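Local coordinates for protein saframycin Mx1 synthetase B (Legionella pneumophila subsp. pneumophila, PDB 3LNV) that belongs to the AMP-binding enzymes of the ANL clan, pairing a large AMP-binding region with a smaller C-terminal one, at residues A[327-332]-A[438-443]; A[373-378]-A[450-455]; A[91-96]-A[172-177]. All blocks are in the same frame, centred on the assembly; numbering follows the deposited sequence.

Three contacts illustrate how one ligand site can be assembled from distant parts of a chain. Contact 3 (91-96 with 172-177) comes first and is complete before the others begin. Contacts 1 and 2 interleave: 327-332 and 373-378 are followed by their partners 438-443 and 450-455. These two are neighbours, with centres about 13 Å apart; strands 442-447 and 450-456 are adjacent in one antiparallel sheet, and Tyr327 packs on Leu451 and Ser376. The centre of contact 3 lies about 16 Å from that of contact 1 and about 26 Å from that of contact 2. All three touch 5'-O-[(S)-(dodecanoyloxy)(hydroxy)phosphoryl]adenosine, and contacts 1 and 3 also reach pyrophosphate.

Contact 1: residues A[327-332]-A[438-443]; sequences YGLAEA and LRTGDL. With 1ZZ (5'-O-[(S)-(dodecanoyloxy)(hydroxy)phosphoryl]adenosine), chain B; POP (pyrophosphate 2-), chain C.
Tyr327 and Asp442 meet in a buried contact, part polar and part apolar, between a strand end and a sheet corner: 327-332 finishes strand 323-328 and enters a 3-10 turn, while 438-443 bends at Gly441 between strands 438-440 and 442-447. The phenol OH of Tyr327 donates to Asp442 OD2 over 2.8 Å, and that oxygen accepts through its anti lone pair. OD2 sits in the ring plane at its edge, and the carboxylate is turned 75° to the ring. Asp442 OD2 also accepts from O8 of 5'-O-[(S)-(dodecanoyloxy)(hydroxy)phosphoryl]adenosine, at a distance (2.5 Å) so short that its exact value is doubtful, while OD1 takes O7 at 3.0 Å. Tyr327 thus stands as a second-shell residue and probably helps to fix the rotation of a carboxylate bonded to both ribose hydroxyls. Alongside, Leu329 CD2 and Leu438 CD2 meet tip to tip, 4.2 Å apart. Leu329 CD1 lies 4.0 Å from Thr440 CB. Leu438 crosses Glu331 at about a right angle, its CD1 3.4 Å from Glu331 CB. A bend at chi2 (88°) turns the Glu331 carboxylate toward pyrophosphate, and Tyr413 hydrogen-bonds its OE2. Thr440 OG1 accepts from Asp442 N in an ST turn and bonds Ile402 O as well. Strand 400-405 packs against the pair through Ile402, which touches Tyr327 and Asp442, whereas Val336 of strand 335-338 lies against Tyr327 and Leu329.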
loop_
_atom_site.group_PDB
_atom_site.type_symbol
_atom_site.label_atom_id
_atom_site.label_comp_id
_atom_site.label_asym_id
_atom_site.label_seq_id
_atom_site.Cartn_x
_atom_site.Cartn_y
_atom_site.Cartn_z
ATOM N N TYR A 327 -10.384 4.695 3.806
ATOM C CA TYR A 327 -9.384 4.829 4.848
ATOM C C TYR A 327 -9.232 3.488 5.541
ATOM O O TYR A 327 -10.214 2.761 5.740
ATOM C CB TYR A 327 -9.786 5.917 5.860
ATOM C CG TYR A 327 -9.065 5.826 7.197
ATOM C CD1 TYR A 327 -7.818 6.424 7.380
ATOM C CD2 TYR A 327 -9.628 5.134 8.269
ATOM C CE1 TYR A 327 -7.152 6.348 8.598
ATOM C CE2 TYR A 327 -8.953 5.026 9.491
ATOM C CZ TYR A 327 -7.731 5.647 9.651
ATOM O OH TYR A 327 -7.090 5.547 10.861
ATOM N N GLY A 328 -7.992 3.165 5.894
ATOM C CA GLY A 328 -7.696 1.977 6.687
ATOM C C GLY A 328 -6.216 1.880 7.011
ATOM O O GLY A 328 -5.423 2.736 6.625
ATOM N N LEU A 329 -5.844 0.833 7.729
ATOM C CA LEU A 329 -4.457 0.638 8.112
ATOM C C LEU A 329 -4.243 -0.828 8.465
ATOM O O LEU A 329 -5.189 -1.554 8.796
ATOM C CB LEU A 329 -4.087 1.547 9.287
ATOM C CG LEU A 329 -4.695 1.236 10.664
ATOM C CD1 LEU A 329 -3.934 1.955 11.746
ATOM C CD2 LEU A 329 -6.213 1.579 10.739
ATOM N N ALA A 330 -3.002 -1.265 8.391
ATOM C CA ALA A 330 -2.668 -2.662 8.646
ATOM C C ALA A 330 -3.149 -3.200 10.013
ATOM O O ALA A 330 -3.569 -4.346 10.098
ATOM C CB ALA A 330 -1.162 -2.866 8.475
ATOM N N GLU A 331 -3.119 -2.376 11.071
ATOM C CA GLU A 331 -3.527 -2.820 12.412
ATOM C C GLU A 331 -5.003 -3.158 12.484
ATOM O O GLU A 331 -5.462 -3.890 13.372
ATOM C CB GLU A 331 -3.210 -1.738 13.477
ATOM C CG GLU A 331 -1.728 -1.550 13.771
ATOM C CD GLU A 331 -1.032 -0.541 12.857
ATOM O OE1 GLU A 331 -1.497 -0.285 11.721
ATOM O OE2 GLU A 331 0.011 -0.025 13.283
ATOM N N ALA A 332 -5.755 -2.616 11.539
ATOM C CA ALA A 332 -7.164 -2.953 11.406
ATOM C C ALA A 332 -7.386 -3.880 10.217
ATOM O O ALA A 332 -8.445 -3.859 9.602
ATOM C CB ALA A 332 -8.000 -1.680 11.268
ATOM N N LEU A 438 -8.359 -0.149 18.957
ATOM C CA LEU A 438 -7.112 0.215 18.294
ATOM C C LEU A 438 -6.982 1.731 18.216
ATOM O O LEU A 438 -7.891 2.415 17.754
ATOM C CB LEU A 438 -7.087 -0.346 16.873
ATOM C CG LEU A 438 -6.026 0.178 15.913
ATOM C CD1 LEU A 438 -4.620 -0.327 16.254
ATOM C CD2 LEU A 438 -6.428 -0.250 14.511
ATOM N N ARG A 439 -5.842 2.248 18.668
ATOM C CA ARG A 439 -5.513 3.660 18.523
ATOM C C ARG A 439 -4.647 3.808 17.270
ATOM O O ARG A 439 -3.579 3.251 17.193
ATOM C CB ARG A 439 -4.770 4.165 19.786
ATOM C CG ARG A 439 -5.493 3.902 21.099
ATOM C CD ARG A 439 -4.706 4.522 22.299
ATOM N NE ARG A 439 -4.532 5.956 22.101
ATOM C CZ ARG A 439 -4.126 6.818 23.034
ATOM N NH1 ARG A 439 -3.803 6.409 24.270
ATOM N NH2 ARG A 439 -4.029 8.095 22.719
ATOM N N THR A 440 -5.130 4.539 16.277
ATOM C CA THR A 440 -4.526 4.525 14.938
ATOM C C THR A 440 -3.299 5.400 14.752
ATOM O O THR A 440 -2.472 5.128 13.866
ATOM C CB THR A 440 -5.536 4.966 13.893
ATOM O OG1 THR A 440 -5.902 6.325 14.135
ATOM C CG2 THR A 440 -6.776 4.077 13.958
ATOM N N GLY A 441 -3.188 6.434 15.588
ATOM C CA GLY A 441 -2.142 7.442 15.462
ATOM C C GLY A 441 -2.614 8.589 14.580
ATOM O O GLY A 441 -1.934 9.604 14.413
ATOM N N ASP A 442 -3.795 8.407 14.013
ATOM C CA ASP A 442 -4.348 9.317 13.016
ATOM C C ASP A 442 -5.314 10.311 13.653
ATOM O O ASP A 442 -6.044 9.967 14.594
ATOM C CB ASP A 442 -5.079 8.502 11.920
ATOM C CG ASP A 442 -4.117 7.636 11.092
ATOM O OD1 ASP A 442 -2.970 8.092 10.842
ATOM O OD2 ASP A 442 -4.510 6.512 10.682
ATOM N N LEU A 443 -5.351 11.527 13.112
ATOM C CA LEU A 443 -6.274 12.540 13.598
ATOM C C LEU A 443 -7.365 12.768 12.564
ATOM O O LEU A 443 -7.108 12.746 11.370
ATOM C CB LEU A 443 -5.543 13.875 13.879
ATOM C CG LEU A 443 -4.511 13.911 15.008
ATOM C CD1 LEU A 443 -3.626 15.167 14.975
ATOM C CD2 LEU A 443 -5.191 13.764 16.370
HETATM P P 1ZZ B . -0.638 1.288 6.143
HETATM C C1 1ZZ B . -10.757 -3.902 -3.187
HETATM N N1 1ZZ B . -3.969 6.685 5.405
HETATM O O1 1ZZ B . -2.403 2.651 3.867
HETATM C C2 1ZZ B . -10.060 -2.598 -2.809
HETATM N N2 1ZZ B . -5.741 6.022 4.270
HETATM O O2 1ZZ B . -1.963 0.768 5.255
HETATM C C3 1ZZ B . -9.717 -2.605 -1.325
HETATM N N3 1ZZ B . -4.498 9.180 5.330
HETATM O O3 1ZZ B . -0.668 0.785 7.430
HETATM C C4 1ZZ B . -8.492 -1.831 -0.883
HETATM N N4 1ZZ B . -6.543 9.664 4.208
HETATM O O4 1ZZ B . 0.652 0.837 5.397
HETATM C C5 1ZZ B . -9.125 -1.088 0.342
HETATM N N5 1ZZ B . -7.835 8.056 3.230
HETATM O O5 1ZZ B . -0.781 2.889 6.353
HETATM C C6 1ZZ B . -8.472 0.276 0.724
HETATM O O6 1ZZ B . -1.871 5.518 6.005
HETATM C C7 1ZZ B . -8.604 0.937 2.101
HETATM O O7 1ZZ B . -2.118 7.545 8.065
HETATM C C8 1ZZ B . -7.401 1.115 3.079
HETATM O O8 1ZZ B . -2.832 5.318 9.337
HETATM C C9 1ZZ B . -6.168 1.795 2.512
HETATM C C10 1ZZ B . -5.159 2.280 3.603
HETATM C C11 1ZZ B . -4.236 1.145 4.106
HETATM C C12 1ZZ B . -2.909 1.679 4.690
HETATM C C13 1ZZ B . -1.920 3.466 6.956
HETATM C C14 1ZZ B . -1.876 4.867 7.110
HETATM C C15 1ZZ B . -2.923 5.582 8.052
HETATM C C16 1ZZ B . -2.883 6.857 7.661
HETATM C C17 1ZZ B . -2.830 6.622 6.212
HETATM C C18 1ZZ B . -4.751 5.607 4.898
HETATM C C19 1ZZ B . -5.759 7.457 4.431
HETATM C C20 1ZZ B . -4.727 7.819 5.079
HETATM C C21 1ZZ B . -5.339 10.077 4.886
HETATM C C22 1ZZ B . -6.703 8.501 3.916
HETATM P P1 POP C . 3.251 3.255 10.038
HETATM O O1 POP C . 2.772 3.072 8.610
HETATM O O2 POP C . 4.554 2.531 10.281
HETATM O O3 POP C . 3.577 4.700 10.334
HETATM O O POP C . 2.191 2.636 11.088
HETATM P P2 POP C . 0.577 2.657 11.206
HETATM O O4 POP C . -0.039 1.529 10.349
HETATM O O5 POP C . -0.075 3.977 10.849
HETATM O O6 POP C . 0.346 2.439 12.691
#

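Contact 2: residues A[373-378]-A[450-455]; sequences LVSSGN and ELYVTG. With 1ZZ (5'-O-[(S)-(dodecanoyloxy)(hydroxy)phosphoryl]adenosine), chain B.
Two torsions bring Ser375 and Glu450 together: the serine OG lies opposite the backbone N (chi1 172°), beside the carbonyl carbon, and the glutamate chain bends at chi2 (-105°), which carries its end back toward 373-378. Ser375 OG donates to Glu450 OE1 over 2.6 Å, and the carboxylate oxygen accepts through its anti lone pair. The same hydroxyl accepts from Gly377 N at 2.9 Å, closing an ST turn, so two bonds hold it and the turn is tied to the strand facing it. Lys346 forms a long, weak ion pair with Glu450 OE2. The two backbones, whose end-to-end directions differ by 140°, are joined by a bond from Ser376 N to Leu451 O of 2.9 Å and another from Leu451 N to Gly377 O of 3.0 Å. The CA-H of Glu450 points to that last oxygen too.

Tyr452 lays its ring against the backbone of the turn. Ser375 CA sits 3.5 Å above one face, displaced toward the rim, and Leu373 O approaches the ring edge in its plane; Leu373 CB packs on Tyr452 CD1. The ring also meets that of Phe445, with the two planes nearly parallel. On the ligand side, a water joins Val374 O, Ser376 OG and Val453 N, filling in where the main chains do not bond directly.

Ser376 OG accepts a weak hydrogen bond of 3.2 Å from N5 of 5'-O-[(S)-(dodecanoyloxy)(hydroxy)phosphoryl]adenosine, and Val453 CG1 rests 3.6 Å from its C21. A serine at the exocyclic amine and a valine against the base make this a wall of the adenine pocket, the nucleotide site expected of an AMP-binding enzyme.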
loop_
_atom_site.group_PDB
_atom_site.type_symbol
_atom_site.label_atom_id
_atom_site.label_comp_id
_atom_site.label_asym_id
_atom_site.label_seq_id
_atom_site.Cartn_x
_atom_site.Cartn_y
_atom_site.Cartn_z
ATOM N N LEU A 373 -11.333 19.400 2.414
ATOM C CA LEU A 373 -11.011 18.053 2.843
ATOM C C LEU A 373 -11.970 17.093 2.154
ATOM O O LEU A 373 -13.154 17.394 1.999
ATOM C CB LEU A 373 -11.106 17.933 4.364
ATOM C CG LEU A 373 -10.019 18.743 5.076
ATOM C CD1 LEU A 373 -10.164 18.631 6.575
ATOM C CD2 LEU A 373 -8.624 18.279 4.614
ATOM N N VAL A 374 -11.448 15.963 1.688
ATOM C CA VAL A 374 -12.306 14.936 1.099
ATOM C C VAL A 374 -12.704 13.959 2.189
ATOM O O VAL A 374 -11.886 13.663 3.056
ATOM C CB VAL A 374 -11.590 14.192 -0.049
ATOM C CG1 VAL A 374 -12.483 13.091 -0.631
ATOM C CG2 VAL A 374 -11.139 15.171 -1.139
ATOM N N SER A 375 -13.957 13.494 2.169
ATOM C CA SER A 375 -14.429 12.420 3.047
ATOM C C SER A 375 -13.794 11.073 2.678
ATOM O O SER A 375 -13.667 10.771 1.517
ATOM C CB SER A 375 -15.940 12.243 2.917
ATOM O OG SER A 375 -16.363 11.077 3.619
ATOM N N SER A 376 -13.425 10.276 3.675
ATOM C CA SER A 376 -12.907 8.935 3.430
ATOM C C SER A 376 -14.042 7.928 3.641
ATOM O O SER A 376 -13.808 6.722 3.688
ATOM C CB SER A 376 -11.725 8.618 4.364
ATOM O OG SER A 376 -10.569 9.398 4.054
ATOM N N GLY A 377 -15.268 8.435 3.794
ATOM C CA GLY A 377 -16.462 7.596 3.799
ATOM C C GLY A 377 -17.103 7.327 5.149
ATOM O O GLY A 377 -16.734 7.916 6.158
ATOM N N ASN A 378 -18.063 6.409 5.176
ATOM C CA ASN A 378 -18.699 6.010 6.433
ATOM C C ASN A 378 -17.877 4.935 7.137
ATOM O O ASN A 378 -17.176 4.174 6.487
ATOM C CB ASN A 378 -20.089 5.433 6.158
ATOM C CG ASN A 378 -20.977 6.402 5.428
ATOM O OD1 ASN A 378 -21.321 7.458 5.961
ATOM N ND2 ASN A 378 -21.334 6.068 4.192
ATOM N N GLU A 450 -19.451 10.792 8.362
ATOM C CA GLU A 450 -18.343 10.618 7.422
ATOM C C GLU A 450 -17.072 10.980 8.162
ATOM O O GLU A 450 -17.044 11.973 8.904
ATOM C CB GLU A 450 -18.493 11.562 6.233
ATOM C CG GLU A 450 -19.899 11.568 5.618
ATOM C CD GLU A 450 -19.985 10.819 4.313
ATOM O OE1 GLU A 450 -18.934 10.576 3.686
ATOM O OE2 GLU A 450 -21.117 10.503 3.885
ATOM N N LEU A 451 -16.029 10.179 7.955
ATOM C CA LEU A 451 -14.727 10.431 8.557
ATOM C C LEU A 451 -13.911 11.349 7.661
ATOM O O LEU A 451 -13.691 11.045 6.493
ATOM C CB LEU A 451 -13.956 9.111 8.738
ATOM C CG LEU A 451 -12.545 9.233 9.335
ATOM C CD1 LEU A 451 -12.583 9.817 10.768
ATOM C CD2 LEU A 451 -11.791 7.867 9.310
ATOM N N TYR A 452 -13.437 12.453 8.227
ATOM C CA TYR A 452 -12.461 13.306 7.560
ATOM C C TYR A 452 -11.142 13.182 8.298
ATOM O O TYR A 452 -11.027 13.565 9.471
ATOM C CB TYR A 452 -12.940 14.775 7.528
ATOM C CG TYR A 452 -14.115 14.944 6.613
ATOM C CD1 TYR A 452 -13.953 15.460 5.325
ATOM C CD2 TYR A 452 -15.392 14.537 7.011
ATOM C CE1 TYR A 452 -15.028 15.592 4.473
ATOM C CE2 TYR A 452 -16.470 14.658 6.157
ATOM C CZ TYR A 452 -16.283 15.187 4.901
ATOM O OH TYR A 452 -17.370 15.295 4.065
ATOM N N VAL A 453 -10.139 12.635 7.611
ATOM C CA VAL A 453 -8.836 12.458 8.220
ATOM C C VAL A 453 -8.076 13.765 8.077
ATOM O O VAL A 453 -7.987 14.308 6.981
ATOM C CB VAL A 453 -8.060 11.326 7.520
ATOM C CG1 VAL A 453 -6.664 11.210 8.091
ATOM C CG2 VAL A 453 -8.821 10.010 7.671
ATOM N N THR A 454 -7.515 14.279 9.167
ATOM C CA THR A 454 -6.884 15.589 9.088
ATOM C C THR A 454 -5.372 15.570 9.186
ATOM O O THR A 454 -4.720 16.489 8.720
ATOM C CB THR A 454 -7.448 16.543 10.133
ATOM O OG1 THR A 454 -7.369 15.920 11.423
ATOM C CG2 THR A 454 -8.903 16.881 9.786
ATOM N N GLY A 455 -4.822 14.517 9.773
ATOM C CA GLY A 455 -3.386 14.414 9.968
ATOM C C GLY A 455 -2.970 13.280 10.896
ATOM O O GLY A 455 -3.668 12.275 11.022
HETATM P P 1ZZ B . -0.638 1.288 6.143
HETATM C C1 1ZZ B . -10.757 -3.902 -3.187
HETATM N N1 1ZZ B . -3.969 6.685 5.405
HETATM O O1 1ZZ B . -2.403 2.651 3.867
HETATM C C2 1ZZ B . -10.060 -2.598 -2.809
HETATM N N2 1ZZ B . -5.741 6.022 4.270
HETATM O O2 1ZZ B . -1.963 0.768 5.255
HETATM C C3 1ZZ B . -9.717 -2.605 -1.325
HETATM N N3 1ZZ B . -4.498 9.180 5.330
HETATM O O3 1ZZ B . -0.668 0.785 7.430
HETATM C C4 1ZZ B . -8.492 -1.831 -0.883
HETATM N N4 1ZZ B . -6.543 9.664 4.208
HETATM O O4 1ZZ B . 0.652 0.837 5.397
HETATM C C5 1ZZ B . -9.125 -1.088 0.342
HETATM N N5 1ZZ B . -7.835 8.056 3.230
HETATM O O5 1ZZ B . -0.781 2.889 6.353
HETATM C C6 1ZZ B . -8.472 0.276 0.724
HETATM O O6 1ZZ B . -1.871 5.518 6.005
HETATM C C7 1ZZ B . -8.604 0.937 2.101
HETATM O O7 1ZZ B . -2.118 7.545 8.065
HETATM C C8 1ZZ B . -7.401 1.115 3.079
HETATM O O8 1ZZ B . -2.832 5.318 9.337
HETATM C C9 1ZZ B . -6.168 1.795 2.512
HETATM C C10 1ZZ B . -5.159 2.280 3.603
HETATM C C11 1ZZ B . -4.236 1.145 4.106
HETATM C C12 1ZZ B . -2.909 1.679 4.690
HETATM C C13 1ZZ B . -1.920 3.466 6.956
HETATM C C14 1ZZ B . -1.876 4.867 7.110
HETATM C C15 1ZZ B . -2.923 5.582 8.052
HETATM C C16 1ZZ B . -2.883 6.857 7.661
HETATM C C17 1ZZ B . -2.830 6.622 6.212
HETATM C C18 1ZZ B . -4.751 5.607 4.898
HETATM C C19 1ZZ B . -5.759 7.457 4.431
HETATM C C20 1ZZ B . -4.727 7.819 5.079
HETATM C C21 1ZZ B . -5.339 10.077 4.886
HETATM C C22 1ZZ B . -6.703 8.501 3.916
HETATM O O HOH W 1 -10.282 11.968 4.725
#

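Contact 3: residues A[91-96]-A[172-177]; sequences IAVPIY and LQYTSG. With POP (pyrophosphate 2-), chain C; 1ZZ (5'-O-[(S)-(dodecanoyloxy)(hydroxy)phosphoryl]adenosine), chain B.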
loop_
_atom_site.group_PDB
_atom_site.type_symbol
_atom_site.label_atom_id
_atom_site.label_comp_id
_atom_site.label_asym_id
_atom_site.label_seq_id
_atom_site.Cartn_x
_atom_site.Cartn_y
_atom_site.Cartn_z
ATOM N N ILE A 91 2.858 -19.048 9.584
ATOM C CA ILE A 91 2.524 -17.645 9.501
ATOM C C ILE A 91 3.357 -17.064 8.370
ATOM O O ILE A 91 4.594 -17.030 8.451
ATOM C CB ILE A 91 2.868 -16.962 10.834
ATOM C CG1 ILE A 91 1.962 -17.494 11.941
ATOM C CG2 ILE A 91 2.734 -15.472 10.730
ATOM C CD1 ILE A 91 2.442 -17.079 13.327
ATOM N N ALA A 92 2.701 -16.678 7.285
ATOM C CA ALA A 92 3.417 -16.085 6.172
ATOM C C ALA A 92 3.978 -14.716 6.526
ATOM O O ALA A 92 3.312 -13.922 7.191
ATOM C CB ALA A 92 2.477 -15.943 4.966
ATOM N N VAL A 93 5.176 -14.412 6.032
ATOM C CA VAL A 93 5.761 -13.092 6.237
ATOM C C VAL A 93 6.242 -12.515 4.900
ATOM O O VAL A 93 7.386 -12.708 4.499
ATOM C CB VAL A 93 6.920 -13.129 7.252
ATOM C CG1 VAL A 93 7.401 -11.710 7.548
ATOM C CG2 VAL A 93 6.476 -13.859 8.561
ATOM N N PRO A 94 5.342 -11.832 4.187
ATOM C CA PRO A 94 5.651 -11.306 2.853
ATOM C C PRO A 94 6.544 -10.078 2.959
ATOM O O PRO A 94 6.228 -9.168 3.728
ATOM C CB PRO A 94 4.276 -10.883 2.306
ATOM C CG PRO A 94 3.280 -11.434 3.221
ATOM C CD PRO A 94 3.920 -11.700 4.535
ATOM N N ILE A 95 7.646 -10.047 2.222
ATOM C CA ILE A 95 8.409 -8.800 2.161
ATOM C C ILE A 95 8.786 -8.410 0.740
ATOM O O ILE A 95 8.994 -9.265 -0.106
ATOM C CB ILE A 95 9.669 -8.824 3.050
ATOM C CG1 ILE A 95 10.696 -9.825 2.502
ATOM C CG2 ILE A 95 9.282 -9.114 4.508
ATOM C CD1 ILE A 95 12.076 -9.696 3.123
ATOM N N TYR A 96 8.855 -7.108 0.503
ATOM C CA TYR A 96 9.376 -6.549 -0.746
ATOM C C TYR A 96 10.770 -7.118 -0.964
ATOM O O TYR A 96 11.611 -7.022 -0.085
ATOM C CB TYR A 96 9.448 -5.020 -0.584
ATOM C CG TYR A 96 9.854 -4.225 -1.812
ATOM C CD1 TYR A 96 9.203 -4.406 -3.029
ATOM C CD2 TYR A 96 10.864 -3.263 -1.740
ATOM C CE1 TYR A 96 9.556 -3.668 -4.159
ATOM C CE2 TYR A 96 11.227 -2.514 -2.865
ATOM C CZ TYR A 96 10.569 -2.723 -4.075
ATOM O OH TYR A 96 10.909 -1.987 -5.194
ATOM N N LEU A 172 1.901 -12.137 8.971
ATOM C CA LEU A 172 2.299 -10.843 9.524
ATOM C C LEU A 172 2.300 -9.798 8.403
ATOM O O LEU A 172 2.769 -10.066 7.309
ATOM C CB LEU A 172 3.700 -10.908 10.145
ATOM C CG LEU A 172 4.010 -11.883 11.279
ATOM C CD1 LEU A 172 5.452 -11.673 11.809
ATOM C CD2 LEU A 172 2.986 -11.728 12.416
ATOM N N GLN A 173 1.792 -8.601 8.660
ATOM C CA GLN A 173 2.020 -7.535 7.675
ATOM C C GLN A 173 2.720 -6.348 8.315
ATOM O O GLN A 173 2.194 -5.711 9.229
ATOM C CB GLN A 173 0.764 -7.133 6.859
ATOM C CG GLN A 173 -0.507 -6.865 7.626
ATOM C CD GLN A 173 -1.560 -6.039 6.830
ATOM O OE1 GLN A 173 -1.306 -5.551 5.716
ATOM N NE2 GLN A 173 -2.727 -5.853 7.437
ATOM N N TYR A 174 3.930 -6.091 7.843
ATOM C CA TYR A 174 4.754 -5.008 8.346
ATOM C C TYR A 174 4.317 -3.650 7.852
ATOM O O TYR A 174 4.254 -3.420 6.644
ATOM C CB TYR A 174 6.219 -5.263 8.004
ATOM C CG TYR A 174 6.771 -6.299 8.925
ATOM C CD1 TYR A 174 6.697 -7.643 8.601
ATOM C CD2 TYR A 174 7.287 -5.938 10.161
ATOM C CE1 TYR A 174 7.150 -8.605 9.470
ATOM C CE2 TYR A 174 7.755 -6.886 11.031
ATOM C CZ TYR A 174 7.686 -8.212 10.685
ATOM O OH TYR A 174 8.151 -9.156 11.555
ATOM N N THR A 175 4.032 -2.746 8.790
ATOM C CA THR A 175 3.503 -1.426 8.421
ATOM C C THR A 175 4.381 -0.757 7.358
ATOM O O THR A 175 5.542 -1.145 7.153
ATOM C CB THR A 175 3.248 -0.500 9.658
ATOM O OG1 THR A 175 4.435 -0.375 10.438
ATOM C CG2 THR A 175 2.162 -1.081 10.541
ATOM N N SER A 176 3.818 0.225 6.659
ATOM C CA SER A 176 4.527 0.861 5.555
ATOM C C SER A 176 5.790 1.594 6.024
ATOM O O SER A 176 6.796 1.621 5.317
ATOM C CB SER A 176 3.595 1.821 4.795
ATOM O OG SER A 176 2.558 1.119 4.110
ATOM N N GLY A 177 5.735 2.186 7.219
ATOM C CA GLY A 177 6.781 3.097 7.655
ATOM C C GLY A 177 7.192 3.021 9.107
ATOM O O GLY A 177 6.952 3.946 9.901
HETATM P P1 POP C . 3.251 3.255 10.038
HETATM O O1 POP C . 2.772 3.072 8.610
HETATM O O2 POP C . 4.554 2.531 10.281
HETATM O O3 POP C . 3.577 4.700 10.334
HETATM O O POP C . 2.191 2.636 11.088
HETATM P P2 POP C . 0.577 2.657 11.206
HETATM O O4 POP C . -0.039 1.529 10.349
HETATM O O5 POP C . -0.075 3.977 10.849
HETATM O O6 POP C . 0.346 2.439 12.691
HETATM P P 1ZZ B . -0.638 1.288 6.143
HETATM C C1 1ZZ B . -10.757 -3.902 -3.187
HETATM N N1 1ZZ B . -3.969 6.685 5.405
HETATM O O1 1ZZ B . -2.403 2.651 3.867
HETATM C C2 1ZZ B . -10.060 -2.598 -2.809
HETATM N N2 1ZZ B . -5.741 6.022 4.270
HETATM O O2 1ZZ B . -1.963 0.768 5.255
HETATM C C3 1ZZ B . -9.717 -2.605 -1.325
HETATM N N3 1ZZ B . -4.498 9.180 5.330
HETATM O O3 1ZZ B . -0.668 0.785 7.430
HETATM C C4 1ZZ B . -8.492 -1.831 -0.883
HETATM N N4 1ZZ B . -6.543 9.664 4.208
HETATM O O4 1ZZ B . 0.652 0.837 5.397
HETATM C C5 1ZZ B . -9.125 -1.088 0.342
HETATM N N5 1ZZ B . -7.835 8.056 3.230
HETATM O O5 1ZZ B . -0.781 2.889 6.353
HETATM C C6 1ZZ B . -8.472 0.276 0.724
HETATM O O6 1ZZ B . -1.871 5.518 6.005
HETATM C C7 1ZZ B . -8.604 0.937 2.101
HETATM O O7 1ZZ B . -2.118 7.545 8.065
HETATM C C8 1ZZ B . -7.401 1.115 3.079
HETATM O O8 1ZZ B . -2.832 5.318 9.337
HETATM C C9 1ZZ B . -6.168 1.795 2.512
HETATM C C10 1ZZ B . -5.159 2.280 3.603
HETATM C C11 1ZZ B . -4.236 1.145 4.106
HETATM C C12 1ZZ B . -2.909 1.679 4.690
HETATM C C13 1ZZ B . -1.920 3.466 6.956
HETATM C C14 1ZZ B . -1.876 4.867 7.110
HETATM C C15 1ZZ B . -2.923 5.582 8.052
HETATM C C16 1ZZ B . -2.883 6.857 7.661
HETATM C C17 1ZZ B . -2.830 6.622 6.212
HETATM C C18 1ZZ B . -4.751 5.607 4.898
HETATM C C19 1ZZ B . -5.759 7.457 4.431
HETATM C C20 1ZZ B . -4.727 7.819 5.079
HETATM C C21 1ZZ B . -5.339 10.077 4.886
HETATM C C22 1ZZ B . -6.703 8.501 3.916
HETATM O O HOH W 2 4.521 -7.976 5.481
#
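Ile91 opens the contact by laying CG2 3.8 Å from Leu172 CG, the two side chains crossing at a slant. The methyl gets there because CG2 is the branch opposite the backbone N. At Ala92 the main chains join: its O accepts from Leu172 N over 2.9 Å, and its backbone also bonds Ala170, as in a parallel pair; the strand axes run 24° apart. Val93 uses both branches. CG2 lies side by side with Leu172, 4.0 Å from its CD1, while CG1 comes to the edge of the Tyr174 ring, 3.7 Å from CE1. Tyr174 OH is held by Asn113, and Ile110 of helix 105-114 packs on the same side chain.

Pro94 interrupts the pairing. Lacking an N-H, it sets CD 3.4 Å from Leu172 O, and a water takes over, donating to Pro94 O at 2.7 Å and more loosely to Leu172 O while accepting from Tyr174 N. The strands thus part around a bridging water, and Ile95 turns to strand 67-71 and helix 105-114.

Beyond Tyr174 the second segment enters Thr175-Gly177. Thr175 OG1 donates to pyrophosphate O2 at 2.9 Å, and Gly177 N adds weak bonds to O1 and O2. A strand leading into a serine-, threonine- and glycine-rich loop that touches phosphate is consistent with the P-loop-like motif of the ANL family.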